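Putative mandelate racemase (Salmonella typhimurium, PDB 2O56) is of unknown function but belongs to the enolase superfamily, binds magnesium and may act as a hydro-lyase. Local coordinates at residues D108-G111 against K112-V116; M258-V261 against A262-V265. All blocks are in the same frame, centred on the assembly; numbering follows the deposited sequence.

How the interactions relate
Interaction 1 comes first along the chain, at the C-terminal end of helix 93-114 in the N-terminal domain of the mandelate racemase type. Interaction 2 follows at the end of helix 255-264 in the enolase-like barrel domain. Their centres are 43 Å apart, on opposite sides of the chain's centre. Their nearest atoms are about 30 Å apart, so they do not touch. Both are local contacts along one helix, and in each a single carbonyl near the helix end accepts from more than one backbone amide. Interaction 1 lies away from the metal site. Interaction 2 belongs to a beta-alpha-beta unit whose first strand carries the magnesium ligand E247. Both helix ends also face other subunits.

Interaction 1: D108-G111 against K112-V116; sequences DIKG and KAWGV
V116 N donates to G111 O at 2.9 Å, the 6→1 bond of a Schellman-type C-cap that closes helix 93-114 of the N-terminal domain. G115, just before V116, has positive phi (79°) and turns the chain out of the helix. G111 O also takes a weak bond from G115 N. W114 N makes its i to i+4 bond to K110 O, at a bent angle, and only a weak one to G111 O. The two preceding amides follow the regular pattern: K112 N to D108 O and A113 N to I109 O.

The charged ends of D108 and K112 form an i to i+4 salt bridge. K112 NZ is 2.9 Å from D108 OD2 and lies 42° out of the carboxylate plane. CG of K112 stands beside its backbone N (chi1 -66°), and the extended chain then runs back past D108 O. A water accepts from K112 NZ at 3.0 Å and lies 2.6 Å from D108 OD1. F41 N binds D108 OD2 and I381 N binds OD1. K112 NZ also bonds to S39 O and pairs with E384.

W114 and V116 pack on V116 and W114 of a second subunit. K110 NZ bonds to N74 OD1. The alkyl part of K110 lies alongside W114. K110 O and CG approach the same face of the indole, and CG makes a CH-pi contact, 3.8 Å from the centroid of the six-membered ring.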
# COMPACT_ATOMS: atom_id res chain seq x y z
N ASP A 108 -38.90 -9.59 18.91
CA ASP A 108 -40.29 -10.06 18.87
C ASP A 108 -41.02 -9.52 20.12
O ASP A 108 -42.09 -8.92 20.02
CB ASP A 108 -40.31 -11.58 18.84
CG ASP A 108 -41.69 -12.14 18.47
OD1 ASP A 108 -42.46 -11.48 17.73
OD2 ASP A 108 -41.99 -13.26 18.93
N ILE A 109 -40.38 -9.68 21.28
CA ILE A 109 -40.87 -9.10 22.54
C ILE A 109 -41.08 -7.59 22.48
O ILE A 109 -42.07 -7.08 23.00
CB ILE A 109 -39.92 -9.42 23.73
CG1 ILE A 109 -40.10 -10.89 24.15
CG2 ILE A 109 -40.22 -8.50 24.92
CD1 ILE A 109 -38.97 -11.46 24.97
N LYS A 110 -40.14 -6.89 21.86
CA LYS A 110 -40.16 -5.43 21.81
C LYS A 110 -41.34 -4.98 20.95
O LYS A 110 -42.05 -4.06 21.31
CB LYS A 110 -38.83 -4.92 21.23
CG LYS A 110 -38.59 -3.44 21.32
CD LYS A 110 -37.55 -2.96 20.29
CE LYS A 110 -36.19 -3.58 20.56
NZ LYS A 110 -35.78 -3.29 21.97
N GLY A 111 -41.54 -5.66 19.82
CA GLY A 111 -42.70 -5.40 18.96
C GLY A 111 -44.03 -5.67 19.62
O GLY A 111 -44.96 -4.85 19.53
N LYS A 112 -44.13 -6.82 20.30
CA LYS A 112 -45.37 -7.21 20.96
C LYS A 112 -45.74 -6.25 22.09
O LYS A 112 -46.92 -5.91 22.26
CB LYS A 112 -45.26 -8.64 21.49
CG LYS A 112 -45.15 -9.64 20.38
CD LYS A 112 -44.90 -11.02 20.90
CE LYS A 112 -45.39 -12.05 19.90
NZ LYS A 112 -44.70 -13.37 20.09
N ALA A 113 -44.73 -5.84 22.86
CA ALA A 113 -44.86 -4.82 23.89
C ALA A 113 -45.38 -3.47 23.40
O ALA A 113 -46.09 -2.78 24.12
CB ALA A 113 -43.54 -4.63 24.61
N TRP A 114 -45.03 -3.08 22.17
CA TRP A 114 -45.45 -1.78 21.66
C TRP A 114 -46.59 -1.91 20.66
O TRP A 114 -47.20 -0.93 20.27
CB TRP A 114 -44.29 -1.01 21.01
CG TRP A 114 -43.09 -0.77 21.88
CD1 TRP A 114 -43.04 -0.83 23.25
CD2 TRP A 114 -41.77 -0.43 21.43
NE1 TRP A 114 -41.76 -0.55 23.67
CE2 TRP A 114 -40.96 -0.30 22.58
CE3 TRP A 114 -41.20 -0.22 20.17
CZ2 TRP A 114 -39.60 0.02 22.50
CZ3 TRP A 114 -39.83 0.10 20.10
CH2 TRP A 114 -39.06 0.22 21.25
N GLY A 115 -46.86 -3.14 20.23
CA GLY A 115 -47.96 -3.40 19.31
C GLY A 115 -47.60 -3.06 17.88
O GLY A 115 -48.45 -2.62 17.14
N VAL A 116 -46.33 -3.25 17.51
CA VAL A 116 -45.85 -2.79 16.21
C VAL A 116 -45.04 -3.85 15.45
O VAL A 116 -44.24 -4.58 16.03
CB VAL A 116 -45.04 -1.47 16.30
CG1 VAL A 116 -45.96 -0.29 16.65
CG2 VAL A 116 -43.93 -1.62 17.31
O HOH W 1 -44.13 -13.44 17.11

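Interaction 2: M258-V261 against A262-V265; sequences MKQV and ADKV
V261 O is gripped by two backbone amides as helix 255-264 ends. V265 N donates to V261 O at 2.9 Å, nearly in line with the carbonyl (C=O...N 172°). K264 N lies 3.1 Å from V261 O, above the carbonyl plane and 61° out of it. K264 N also has a weak bond to Q260 O. The last turn is therefore partly drawn into an i to i+3 pattern, while A262 N and D263 N keep ordinary i to i+4 bonds to M258 O and K259 O.

D263 lies beside K259 and is bridged to Q260 by a water. Its CG stands beside the backbone N (chi1 -72°), which turns the carboxylate back over the preceding turn. D263 OD1 meets K259 CE at 3.3 Å. The charges stay apart: K259 NZ is 4.5 Å from D263 OD1, too far for a salt bridge, and bonds instead to N287 O. The water donates to D263 OD2 at 2.7 Å and to Q260 OE1 at 3.2 Å. The other end of the Q260 amide, NE2, packs against K264 CE. On another flank, V261 and V265 lie side by side, with V261 CG1 4.0 Å from V265 CG2.

In the barrel of the enolase superfamily, this helix links strand 246-247 to strand 269-271. M258, V261 and A262 pack on L269 of the second strand. M258 also lies about 6 Å, side chain to side chain, from E248, a magnesium ligand in a structure of this protein, though it holds no metal in this chain. K264 NZ makes a weak bond to A262 O of another subunit. Q260 and K264 rest on I232 of the neighbouring helix 228-238, and V261 touches A231 there.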
# COMPACT_ATOMS: atom_id res chain seq x y z
N MET A 258 -11.38 -14.15 -1.98
CA MET A 258 -12.56 -13.49 -2.58
C MET A 258 -12.19 -12.33 -3.51
O MET A 258 -12.78 -12.17 -4.59
CB MET A 258 -13.52 -13.00 -1.48
CG MET A 258 -14.96 -12.71 -1.98
SD MET A 258 -15.97 -14.19 -2.28
CE MET A 258 -16.10 -14.86 -0.62
N LYS A 259 -11.25 -11.50 -3.06
CA LYS A 259 -10.70 -10.43 -3.88
C LYS A 259 -10.05 -10.95 -5.16
O LYS A 259 -10.25 -10.38 -6.24
CB LYS A 259 -9.75 -9.56 -3.07
CG LYS A 259 -9.27 -8.27 -3.73
CD LYS A 259 -10.35 -7.49 -4.41
CE LYS A 259 -9.78 -6.23 -5.08
NZ LYS A 259 -8.89 -5.46 -4.18
N GLN A 260 -9.31 -12.05 -5.06
CA GLN A 260 -8.69 -12.64 -6.25
C GLN A 260 -9.76 -13.09 -7.27
O GLN A 260 -9.60 -12.86 -8.46
CB GLN A 260 -7.74 -13.78 -5.86
CG GLN A 260 -7.05 -14.51 -7.02
CD GLN A 260 -5.93 -13.73 -7.70
OE1 GLN A 260 -5.60 -12.60 -7.32
NE2 GLN A 260 -5.33 -14.34 -8.72
N VAL A 261 -10.86 -13.69 -6.80
CA VAL A 261 -11.96 -14.07 -7.70
C VAL A 261 -12.58 -12.82 -8.35
O VAL A 261 -12.74 -12.78 -9.56
CB VAL A 261 -13.04 -14.97 -6.98
CG1 VAL A 261 -14.17 -15.41 -7.98
CG2 VAL A 261 -12.39 -16.22 -6.41
N ALA A 262 -12.83 -11.78 -7.55
CA ALA A 262 -13.39 -10.51 -8.04
C ALA A 262 -12.54 -9.90 -9.15
O ALA A 262 -13.07 -9.41 -10.15
CB ALA A 262 -13.57 -9.53 -6.89
N ASP A 263 -11.22 -9.98 -8.98
CA ASP A 263 -10.28 -9.43 -9.96
C ASP A 263 -10.33 -10.14 -11.31
O ASP A 263 -10.17 -9.52 -12.36
CB ASP A 263 -8.85 -9.52 -9.42
CG ASP A 263 -8.58 -8.54 -8.28
OD1 ASP A 263 -9.42 -7.65 -8.05
OD2 ASP A 263 -7.51 -8.65 -7.63
N LYS A 264 -10.54 -11.46 -11.28
CA LYS A 264 -10.35 -12.31 -12.46
C LYS A 264 -11.67 -12.69 -13.12
O LYS A 264 -11.70 -13.18 -14.26
CB LYS A 264 -9.57 -13.58 -12.08
CG LYS A 264 -8.19 -13.33 -11.40
CD LYS A 264 -7.35 -12.28 -12.17
CE LYS A 264 -5.87 -12.30 -11.77
NZ LYS A 264 -5.03 -11.59 -12.79
N VAL A 265 -12.77 -12.48 -12.40
CA VAL A 265 -14.11 -12.83 -12.91
C VAL A 265 -14.93 -11.55 -13.02
O VAL A 265 -15.03 -10.80 -12.06
CB VAL A 265 -14.83 -13.86 -11.99
CG1 VAL A 265 -16.28 -14.10 -12.45
CG2 VAL A 265 -14.06 -15.17 -11.94
O HOH W 2 -6.32 -9.99 -5.65